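Local coordinates for protein HigA antitoxin (PDB 6AF4) that probably binds DNA through an XRE-type helix-turn-helix domain and, as the antitoxin of a HigBA-type pair, is expected to restrain its cognate toxin, at residues M28-A31 and I32-E35; Q47-L50 and E51-G55; Q58-I61 and A62-E65. All coordinates share one frame; numbering follows the deposited sequence.

Overall arrangement
The three contacts follow one another along the chain, each between successive turns of a single helix. Contact 1 lies in the middle of the long helix 20-40, practically at the centre of the chain and buried. Contact 2 lies on helix 47-54, at the surface, its centre about 17 Å from that of contact 1. Contact 3 runs along helix 58-65, its centre about 13 Å from the centre of contact 1 and about 11 Å from that of contact 2; it touches both, whereas contacts 1 and 2 do not touch. Helices 47-54 and 58-65 probably correspond to the family's helix-turn-helix, and helix 58-65 packs the motif against the long helix; contact 1 also meets a second subunit and a partner protein.

Contact 1: M28-A31 and I32-E35; sequences MRVA and IMSE
Ile32 packs on Met28, and Met33 on Arg29 and Val30, one turn back along the same alpha-helix, 20-40, in i to i+3 and i to i+4 contacts. The CD1 end of Ile32 lies 4.2 Å from CG of Met28, the two side chains crossing at a slant. With CG1 beside its own backbone N (chi1 -70°), Ile32 also passes along Met28 O, the oxygen that accepts its N-H. Leu73 of the second subunit packs on both of these side chains.

Met33 hooks at its last torsion (chi3 -88°), which turns CE back to lie 3.9 Å from CB of Arg29 and 4.2 Å from CG1 of Val30. On this flank the helix meets the chain of another protein: an aromatic side chain of that protein packs on Met33, and one of its acidic side chains forms a salt bridge with Arg29 NE.

Ala31 contributes mainly its carbonyl: its O accepts Glu35 N at 3.2 Å. The methyl packs on Val89 of the second subunit.

One carbonyl takes two donors. Ser34 N and Ser34 OG both bond to Val30 O at 2.7 Å, approaching from opposite faces of the carbonyl plane, with OG 37° out of it.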
loop_
_atom_site.group_PDB
_atom_site.type_symbol
_atom_site.label_atom_id
_atom_site.label_comp_id
_atom_site.label_asym_id
_atom_site.label_seq_id
_atom_site.Cartn_x
_atom_site.Cartn_y
_atom_site.Cartn_z
ATOM N N MET H 28 5.434 -6.164 5.671
ATOM C CA MET H 28 4.186 -5.440 5.469
ATOM C C MET H 28 2.991 -6.367 5.650
ATOM O O MET H 28 1.990 -5.986 6.256
ATOM C CB MET H 28 4.150 -4.794 4.082
ATOM C CG MET H 28 2.863 -4.030 3.796
ATOM S SD MET H 28 2.494 -2.786 5.056
ATOM C CE MET H 28 3.795 -1.592 4.759
ATOM N N ARG H 29 3.100 -7.586 5.129
ATOM C CA ARG H 29 2.022 -8.562 5.258
ATOM C C ARG H 29 1.780 -8.939 6.717
ATOM O O ARG H 29 0.636 -9.084 7.139
ATOM C CB ARG H 29 2.320 -9.820 4.437
ATOM C CG ARG H 29 2.190 -9.630 2.933
ATOM C CD ARG H 29 2.089 -10.966 2.207
ATOM N NE ARG H 29 3.262 -11.809 2.424
ATOM C CZ ARG H 29 4.391 -11.718 1.725
ATOM N NH1 ARG H 29 4.508 -10.815 0.762
ATOM N NH2 ARG H 29 5.407 -12.528 1.993
ATOM N N VAL H 30 2.849 -9.093 7.492
ATOM C CA VAL H 30 2.686 -9.451 8.896
ATOM C C VAL H 30 2.175 -8.256 9.698
ATOM O O VAL H 30 1.443 -8.431 10.669
ATOM C CB VAL H 30 4.001 -9.989 9.531
ATOM C CG1 VAL H 30 4.584 -11.114 8.688
ATOM C CG2 VAL H 30 5.020 -8.880 9.728
ATOM N N ALA H 31 2.543 -7.045 9.279
ATOM C CA ALA H 31 2.103 -5.832 9.964
ATOM C C ALA H 31 0.593 -5.663 9.822
ATOM O O ALA H 31 -0.092 -5.252 10.759
ATOM C CB ALA H 31 2.829 -4.616 9.417
ATOM N N ILE H 32 0.089 -5.992 8.638
ATOM C CA ILE H 32 -1.342 -5.961 8.362
ATOM C C ILE H 32 -2.060 -7.100 9.081
ATOM O O ILE H 32 -3.113 -6.896 9.688
ATOM C CB ILE H 32 -1.612 -6.046 6.848
ATOM C CG1 ILE H 32 -1.170 -4.753 6.162
ATOM C CG2 ILE H 32 -3.077 -6.315 6.574
ATOM C CD1 ILE H 32 -1.146 -4.851 4.660
ATOM N N MET H 33 -1.490 -8.298 9.009
ATOM C CA MET H 33 -2.028 -9.441 9.735
ATOM C C MET H 33 -2.075 -9.147 11.230
ATOM O O MET H 33 -3.039 -9.498 11.904
ATOM C CB MET H 33 -1.197 -10.701 9.472
ATOM C CG MET H 33 -1.536 -11.423 8.177
ATOM S SD MET H 33 -0.559 -12.925 7.931
ATOM C CE MET H 33 0.881 -12.269 7.097
ATOM N N SER H 34 -1.031 -8.493 11.734
ATOM C CA SER H 34 -0.942 -8.151 13.152
ATOM C C SER H 34 -2.091 -7.259 13.601
ATOM O O SER H 34 -2.732 -7.529 14.617
ATOM C CB SER H 34 0.388 -7.462 13.456
ATOM O OG SER H 34 1.468 -8.368 13.331
ATOM N N GLU H 35 -2.342 -6.197 12.841
ATOM C CA GLU H 35 -3.409 -5.258 13.166
ATOM C C GLU H 35 -4.760 -5.962 13.247
ATOM O O GLU H 35 -5.548 -5.705 14.155
ATOM C CB GLU H 35 -3.466 -4.127 12.138
ATOM C CG GLU H 35 -2.247 -3.215 12.141
ATOM C CD GLU H 35 -2.061 -2.475 13.457
ATOM O OE1 GLU H 35 -3.054 -2.300 14.194
ATOM O OE2 GLU H 35 -0.917 -2.065 13.749
#

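Contact 2: Q47-L50 and E51-G55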
loop_
_atom_site.group_PDB
_atom_site.type_symbol
_atom_site.label_atom_id
_atom_site.label_comp_id
_atom_site.label_asym_id
_atom_site.label_seq_id
_atom_site.Cartn_x
_atom_site.Cartn_y
_atom_site.Cartn_z
ATOM N N GLN H 47 -14.576 -9.586 12.407
ATOM C CA GLN H 47 -14.487 -9.272 10.992
ATOM C C GLN H 47 -15.840 -8.740 10.517
ATOM O O GLN H 47 -15.898 -7.867 9.647
ATOM C CB GLN H 47 -14.064 -10.499 10.186
ATOM C CG GLN H 47 -13.196 -10.189 8.968
ATOM C CD GLN H 47 -12.809 -11.436 8.194
ATOM O OE1 GLN H 47 -13.670 -12.149 7.680
ATOM N NE2 GLN H 47 -11.509 -11.710 8.119
ATOM N N LYS H 48 -16.927 -9.250 11.094
ATOM C CA LYS H 48 -18.251 -8.678 10.838
ATOM C C LYS H 48 -18.288 -7.200 11.224
ATOM O O LYS H 48 -18.872 -6.380 10.519
ATOM C CB LYS H 48 -19.347 -9.466 11.587
ATOM C CG LYS H 48 -19.527 -9.046 13.055
ATOM C CD LYS H 48 -20.967 -8.749 13.443
ATOM C CE LYS H 48 -20.978 -7.742 14.607
ATOM N NZ LYS H 48 -22.330 -7.388 15.132
ATOM N N LYS H 49 -17.606 -6.877 12.317
ATOM C CA LYS H 49 -17.670 -5.564 12.934
ATOM C C LYS H 49 -16.816 -4.560 12.180
ATOM O O LYS H 49 -17.193 -3.401 12.012
ATOM C CB LYS H 49 -17.218 -5.665 14.397
ATOM C CG LYS H 49 -17.016 -4.341 15.099
ATOM C CD LYS H 49 -18.337 -3.680 15.419
ATOM C CE LYS H 49 -18.123 -2.512 16.363
ATOM N NZ LYS H 49 -19.400 -1.820 16.679
ATOM N N LEU H 50 -15.663 -5.031 11.728
ATOM C CA LEU H 50 -14.742 -4.228 10.944
ATOM C C LEU H 50 -15.310 -3.943 9.556
ATOM O O LEU H 50 -15.014 -2.909 8.952
ATOM C CB LEU H 50 -13.393 -4.940 10.834
ATOM C CG LEU H 50 -12.291 -4.240 10.042
ATOM C CD1 LEU H 50 -12.179 -2.800 10.493
ATOM C CD2 LEU H 50 -10.984 -4.970 10.242
ATOM N N GLU H 51 -16.132 -4.863 9.061
ATOM C CA GLU H 51 -16.758 -4.708 7.752
ATOM C C GLU H 51 -17.585 -3.428 7.672
ATOM O O GLU H 51 -17.434 -2.644 6.736
ATOM C CB GLU H 51 -17.644 -5.915 7.418
ATOM C CG GLU H 51 -18.512 -5.693 6.181
ATOM C CD GLU H 51 -19.355 -6.902 5.812
ATOM O OE1 GLU H 51 -20.026 -7.461 6.706
ATOM O OE2 GLU H 51 -19.356 -7.284 4.621
ATOM N N GLU H 52 -18.453 -3.217 8.657
ATOM C CA GLU H 52 -19.333 -2.054 8.649
ATOM C C GLU H 52 -18.642 -0.791 9.161
ATOM O O GLU H 52 -19.083 0.322 8.865
ATOM C CB GLU H 52 -20.595 -2.333 9.469
ATOM C CG GLU H 52 -20.405 -2.321 10.975
ATOM C CD GLU H 52 -21.419 -3.195 11.688
ATOM O OE1 GLU H 52 -22.441 -3.544 11.061
ATOM O OE2 GLU H 52 -21.202 -3.525 12.874
ATOM N N MET H 53 -17.564 -0.954 9.922
ATOM C CA MET H 53 -16.779 0.196 10.358
ATOM C C MET H 53 -16.046 0.820 9.173
ATOM O O MET H 53 -16.041 2.039 9.005
ATOM C CB MET H 53 -15.769 -0.195 11.445
ATOM C CG MET H 53 -16.367 -0.457 12.821
ATOM S SD MET H 53 -15.115 -0.923 14.040
ATOM C CE MET H 53 -14.320 0.653 14.345
ATOM N N SER H 54 -15.422 -0.028 8.360
ATOM C CA SER H 54 -14.582 0.430 7.257
ATOM C C SER H 54 -15.303 0.558 5.915
ATOM O O SER H 54 -14.764 1.137 4.970
ATOM C CB SER H 54 -13.398 -0.522 7.093
ATOM O OG SER H 54 -13.848 -1.826 6.767
ATOM N N GLY H 55 -16.516 0.021 5.825
ATOM C CA GLY H 55 -17.231 -0.009 4.561
ATOM C C GLY H 55 -16.689 -1.046 3.590
ATOM O O GLY H 55 -17.255 -1.260 2.516
#
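Leu50 and Ser54 meet through two hydrogen bonds on a single acceptor. Leu50 O takes the amide of Ser54 at 3.0 Å and the Ser54 hydroxyl OG at 2.7 Å, one from each face of the carbonyl plane. The hydroxyl gets there because OG stands between its own backbone N and carbonyl carbon (chi1 62°). Having donated to Leu50 O, OG also accepts a bond from Val56 N, beyond the end of the helix. Earlier in this short helix, probably the first of the helix-turn-helix, Glu51 N bonds to Gln47 O and Met53 N to Lys49 O.

The van der Waals contacts lie on an outer flank. SD of Met53 lies 4.1 Å from both CG and CE of Lys49, the methionine crossing the aliphatic part of the lysine at an angle. Leu50 points elsewhere, into the domain, against Val79 and Ser82 of helix 73-82.

Charge enters loosely. Glu52 OE2 lies 3.8 Å from CD of Lys49, while NZ of Lys49 stays 4.5 Å from that oxygen and NZ of Lys48 4.6 Å, too far for salt bridges.

The chemistry therefore implies a last turn held by its backbone bond and reinforced by the serine hydroxyl, which also serves the following loop, while the two lysines, near but not paired, would probably soften the charge of Glu52 at the solvent-facing surface.

Contact 3: Q58-I61 and A62-E65; sequences QPVI and ARME
Ala62, Arg63, Met64 and Glu65 each send an amide back four residues, to the carbonyls of Gln58, Pro59, Val60 and Ile61 in turn, in bonds that are nearly straight at Arg63 (165°) but clearly bent at Met64 and Glu65.

On the inner side, Ile61 and Met64 meet. CG1 of Ile61 trails away from the backbone N (chi1 178°) and carries CD1 to 3.7 Å from SD of Met64, whose own chain is stretched out to its methyl. The two side chains cross at an angle where this helix packs on helix 73-82, through Val79 and Val76, and on helix 20-40, through Leu36 and Ile32.

By its place in the XRE-type helix-turn-helix, helix 58-65 is probably the second helix of the motif and the one presented to DNA, with Gln58 N, at its start, giving a weak hydrogen bond to Glu51 OE2 of helix 47-54.

On the outer side, Arg63 doubles back over the first turn. Its CG passes 3.4 Å from Pro59 O, the same oxygen its amide uses, and one face of the guanidinium lies over CA of Val60, 4.1 Å from the plane and displaced toward the rim. NH1 of Arg63 comes 4.2 Å from CG2 of Val60. Glu65 reaches off the helix in an extended chain, its OE2 in a salt bridge with Arg40 and hydrogen-bonded to an aromatic side chain of the partner protein.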
loop_
_atom_site.group_PDB
_atom_site.type_symbol
_atom_site.label_atom_id
_atom_site.label_comp_id
_atom_site.label_asym_id
_atom_site.label_seq_id
_atom_site.Cartn_x
_atom_site.Cartn_y
_atom_site.Cartn_z
ATOM N N GLN H 58 -16.540 -8.293 3.777
ATOM C CA GLN H 58 -15.896 -9.399 4.485
ATOM C C GLN H 58 -14.958 -10.265 3.626
ATOM O O GLN H 58 -13.882 -10.638 4.087
ATOM C CB GLN H 58 -16.952 -10.277 5.163
ATOM C CG GLN H 58 -16.388 -11.112 6.301
ATOM C CD GLN H 58 -17.401 -11.375 7.396
ATOM O OE1 GLN H 58 -18.082 -10.459 7.859
ATOM N NE2 GLN H 58 -17.499 -12.629 7.822
ATOM N N PRO H 59 -15.368 -10.629 2.395
ATOM C CA PRO H 59 -14.402 -11.407 1.607
ATOM C C PRO H 59 -13.133 -10.622 1.280
ATOM O O PRO H 59 -12.054 -11.209 1.206
ATOM C CB PRO H 59 -15.178 -11.738 0.327
ATOM C CG PRO H 59 -16.606 -11.700 0.739
ATOM C CD PRO H 59 -16.692 -10.592 1.745
ATOM N N VAL H 60 -13.265 -9.312 1.096
ATOM C CA VAL H 60 -12.129 -8.466 0.750
ATOM C C VAL H 60 -11.153 -8.335 1.923
ATOM O O VAL H 60 -9.937 -8.396 1.734
ATOM C CB VAL H 60 -12.593 -7.063 0.292
ATOM C CG1 VAL H 60 -11.406 -6.130 0.105
ATOM C CG2 VAL H 60 -13.396 -7.167 -0.997
ATOM N N ILE H 61 -11.681 -8.169 3.134
ATOM C CA ILE H 61 -10.824 -8.077 4.312
ATOM C C ILE H 61 -10.205 -9.446 4.624
ATOM O O ILE H 61 -9.075 -9.529 5.113
ATOM C CB ILE H 61 -11.597 -7.535 5.548
ATOM C CG1 ILE H 61 -10.697 -7.489 6.783
ATOM C CG2 ILE H 61 -12.803 -8.376 5.854
ATOM C CD1 ILE H 61 -9.555 -6.519 6.661
ATOM N N ALA H 62 -10.934 -10.514 4.313
ATOM C CA ALA H 62 -10.436 -11.872 4.520
ATOM C C ALA H 62 -9.180 -12.129 3.691
ATOM O O ALA H 62 -8.170 -12.603 4.213
ATOM C CB ALA H 62 -11.512 -12.891 4.180
ATOM N N ARG H 63 -9.250 -11.814 2.401
ATOM C CA ARG H 63 -8.109 -11.979 1.506
ATOM C C ARG H 63 -6.995 -10.995 1.829
ATOM O O ARG H 63 -5.837 -11.231 1.507
ATOM C CB ARG H 63 -8.529 -11.805 0.048
ATOM C CG ARG H 63 -9.509 -12.840 -0.456
ATOM C CD ARG H 63 -9.941 -12.500 -1.868
ATOM N NE ARG H 63 -9.578 -11.129 -2.220
ATOM C CZ ARG H 63 -10.431 -10.231 -2.699
ATOM N NH1 ARG H 63 -11.704 -10.555 -2.884
ATOM N NH2 ARG H 63 -10.013 -9.006 -2.989
ATOM N N MET H 64 -7.351 -9.879 2.447
ATOM C CA MET H 64 -6.351 -8.901 2.845
ATOM C C MET H 64 -5.491 -9.467 3.970
ATOM O O MET H 64 -4.317 -9.127 4.106
ATOM C CB MET H 64 -7.019 -7.601 3.280
ATOM C CG MET H 64 -6.056 -6.543 3.762
ATOM S SD MET H 64 -6.931 -5.110 4.396
ATOM C CE MET H 64 -5.577 -4.170 5.095
ATOM N N GLU H 65 -6.089 -10.335 4.779
ATOM C CA GLU H 65 -5.364 -10.994 5.856
ATOM C C GLU H 65 -4.516 -12.147 5.324
ATOM O O GLU H 65 -3.356 -12.296 5.700
ATOM C CB GLU H 65 -6.331 -11.500 6.924
ATOM C CG GLU H 65 -5.642 -11.931 8.201
ATOM C CD GLU H 65 -6.611 -12.429 9.245
ATOM O OE1 GLU H 65 -7.823 -12.163 9.109
ATOM O OE2 GLU H 65 -6.162 -13.092 10.201
#